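Local coordinates for bifunctional GH43-CE protein (PDB 6MLY) that probably releases xylose from xylan with a family 43 glycosidase domain and also carries a carbohydrate esterase domain, at residues P329-W334 against L370-I375. Sequence-based numbering, arbitrary orientation.
Sequences PLVWQW and LTQRTI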
loop_
_atom_site.group_PDB
_atom_site.type_symbol
_atom_site.label_atom_id
_atom_site.label_comp_id
_atom_site.label_asym_id
_atom_site.label_seq_id
_atom_site.Cartn_x
_atom_site.Cartn_y
_atom_site.Cartn_z
ATOM N N PRO A 329 8.320 15.295 -18.428
ATOM C CA PRO A 329 9.140 14.113 -18.695
ATOM C C PRO A 329 8.304 12.887 -19.092
ATOM O O PRO A 329 7.167 12.728 -18.647
ATOM C CB PRO A 329 9.841 13.886 -17.344
ATOM C CG PRO A 329 10.004 15.275 -16.766
ATOM C CD PRO A 329 8.792 16.048 -17.252
ATOM N N LEU A 330 8.888 12.013 -19.909
ATOM C CA LEU A 330 8.148 10.889 -20.486
ATOM C C LEU A 330 7.608 9.982 -19.370
ATOM O O LEU A 330 6.577 9.325 -19.546
ATOM C CB LEU A 330 9.068 10.125 -21.445
ATOM C CG LEU A 330 9.517 10.915 -22.674
ATOM C CD1 LEU A 330 10.809 10.347 -23.236
ATOM C CD2 LEU A 330 8.427 10.940 -23.737
ATOM N N VAL A 331 8.301 9.971 -18.224
ATOM C CA VAL A 331 7.919 9.155 -17.055
ATOM C C VAL A 331 6.469 9.457 -16.646
ATOM O O VAL A 331 5.819 8.604 -16.023
ATOM C CB VAL A 331 8.879 9.360 -15.866
ATOM C CG1 VAL A 331 10.299 8.916 -16.184
ATOM C CG2 VAL A 331 8.864 10.795 -15.368
ATOM N N TRP A 332 5.982 10.658 -16.993
ATOM C CA TRP A 332 4.627 11.112 -16.679
ATOM C C TRP A 332 3.628 10.616 -17.729
ATOM O O TRP A 332 3.893 10.688 -18.935
ATOM C CB TRP A 332 4.574 12.640 -16.578
ATOM C CG TRP A 332 5.272 13.221 -15.384
ATOM C CD1 TRP A 332 6.385 14.007 -15.392
ATOM C CD2 TRP A 332 4.885 13.091 -14.006
ATOM N NE1 TRP A 332 6.722 14.372 -14.119
ATOM C CE2 TRP A 332 5.820 13.827 -13.247
ATOM C CE3 TRP A 332 3.852 12.426 -13.337
ATOM C CZ2 TRP A 332 5.746 13.914 -11.857
ATOM C CZ3 TRP A 332 3.775 12.516 -11.962
ATOM C CH2 TRP A 332 4.715 13.247 -11.236
ATOM N N GLN A 333 2.481 10.121 -17.241
ATOM C CA GLN A 333 1.290 9.830 -18.045
ATOM C C GLN A 333 0.052 10.189 -17.206
ATOM O O GLN A 333 -0.028 9.826 -16.034
ATOM C CB GLN A 333 1.226 8.355 -18.475
ATOM C CG GLN A 333 2.557 7.735 -18.897
ATOM C CD GLN A 333 2.409 6.311 -19.386
ATOM O OE1 GLN A 333 1.311 5.855 -19.688
ATOM N NE2 GLN A 333 3.519 5.589 -19.478
ATOM N N TRP A 334 -0.912 10.886 -17.821
ATOM C CA TRP A 334 -2.190 11.224 -17.191
ATOM C C TRP A 334 -3.096 9.989 -17.135
ATOM O O TRP A 334 -2.904 9.030 -17.869
ATOM C CB TRP A 334 -2.897 12.357 -17.944
ATOM C CG TRP A 334 -2.083 13.599 -18.129
ATOM C CD1 TRP A 334 -1.282 13.905 -19.191
ATOM C CD2 TRP A 334 -2.019 14.730 -17.245
ATOM N NE1 TRP A 334 -0.714 15.139 -19.021
ATOM C CE2 TRP A 334 -1.148 15.669 -17.838
ATOM C CE3 TRP A 334 -2.607 15.042 -16.016
ATOM C CZ2 TRP A 334 -0.851 16.891 -17.240
ATOM C CZ3 TRP A 334 -2.314 16.251 -15.427
ATOM C CH2 TRP A 334 -1.447 17.161 -16.032
ATOM N N LEU A 370 -2.242 12.981 -12.451
ATOM C CA LEU A 370 -0.901 12.841 -13.042
ATOM C C LEU A 370 -0.171 11.675 -12.365
ATOM O O LEU A 370 -0.219 11.564 -11.151
ATOM C CB LEU A 370 -0.157 14.162 -12.823
ATOM C CG LEU A 370 1.191 14.298 -13.526
ATOM C CD1 LEU A 370 1.016 14.374 -15.037
ATOM C CD2 LEU A 370 1.950 15.512 -13.012
ATOM N N THR A 371 0.508 10.818 -13.144
ATOM C CA THR A 371 0.985 9.533 -12.610
ATOM C C THR A 371 2.358 9.120 -13.155
ATOM O O THR A 371 2.722 9.442 -14.280
ATOM C CB THR A 371 -0.000 8.405 -12.934
ATOM O OG1 THR A 371 0.207 8.040 -14.298
ATOM C CG2 THR A 371 -1.446 8.788 -12.703
ATOM N N GLN A 372 3.092 8.382 -12.314
ATOM C CA GLN A 372 4.218 7.535 -12.688
ATOM C C GLN A 372 3.945 6.124 -12.151
ATOM O O GLN A 372 3.012 5.924 -11.381
ATOM C CB GLN A 372 5.533 8.073 -12.125
ATOM C CG GLN A 372 5.876 9.478 -12.595
ATOM C CD GLN A 372 7.325 9.837 -12.366
ATOM O OE1 GLN A 372 8.191 8.975 -12.225
ATOM N NE2 GLN A 372 7.609 11.127 -12.356
ATOM N N ARG A 373 4.763 5.150 -12.563
ATOM C CA ARG A 373 4.622 3.758 -12.120
ATOM C C ARG A 373 5.111 3.650 -10.666
ATOM O O ARG A 373 5.863 4.501 -10.193
ATOM C CB ARG A 373 5.395 2.816 -13.055
ATOM C CG ARG A 373 4.853 2.743 -14.477
ATOM C CD ARG A 373 5.732 1.914 -15.403
ATOM N NE ARG A 373 5.197 1.793 -16.759
ATOM C CZ ARG A 373 5.387 2.675 -17.739
ATOM N NH1 ARG A 373 6.270 3.647 -17.602
ATOM N NH2 ARG A 373 4.683 2.591 -18.854
ATOM N N THR A 374 4.647 2.621 -9.953
ATOM C CA THR A 374 5.306 2.170 -8.738
ATOM C C THR A 374 6.394 1.175 -9.138
ATOM O O THR A 374 6.300 0.553 -10.191
ATOM C CB THR A 374 4.321 1.543 -7.746
ATOM O OG1 THR A 374 3.586 0.517 -8.411
ATOM C CG2 THR A 374 3.365 2.555 -7.150
ATOM N N ILE A 375 7.425 1.041 -8.303
ATOM C CA ILE A 375 8.557 0.189 -8.623
ATOM C C ILE A 375 8.804 -0.773 -7.460
ATOM O O ILE A 375 8.489 -0.456 -6.319
ATOM C CB ILE A 375 9.799 1.038 -8.957
ATOM C CG1 ILE A 375 10.327 1.809 -7.746
ATOM C CG2 ILE A 375 9.502 1.968 -10.122
ATOM C CD1 ILE A 375 11.578 2.611 -8.029
#
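Leu370 is wedged between two tryptophans, one methyl on each. Its CD1 sits over the centre of the six-membered ring of Trp334, 3.5 Å from the centroid, while CD2 lies over one face of Trp332, 3.7 Å from that ring's centroid. Chi1 of -172° places CG between the two indoles, and chi2 of 68° then turns one methyl to each. The opposite face of Trp332 takes Gln372, whose CG lies 3.9 Å from the six-membered centroid and whose amide stands nearly perpendicular to the ring; its NE2 is hydrogen-bonded to the Ala315 carbonyl. Trp332 NE1 is hydrogen-bonded to Asp317 OD2. With an alanine at Trp332, Leu370 and Gln372 would probably lose the ring between them, and Asp317 the N-H bonded to it. The backbones pair as antiparallel strands near one end of a sheet in the concanavalin A-like domain, where strand 51-52 of the family 43 region adds the outermost strand. Gln333 N bonds to Thr371 O at 3.0 Å; the return bond from Thr371 N to Gln333 O is weak. Further out, Pro329 to Trp332 form a type I turn closed by Trp332 N to Pro329 O, 2.9 Å, and Phe508 meets the Trp332 indole edge-to-face.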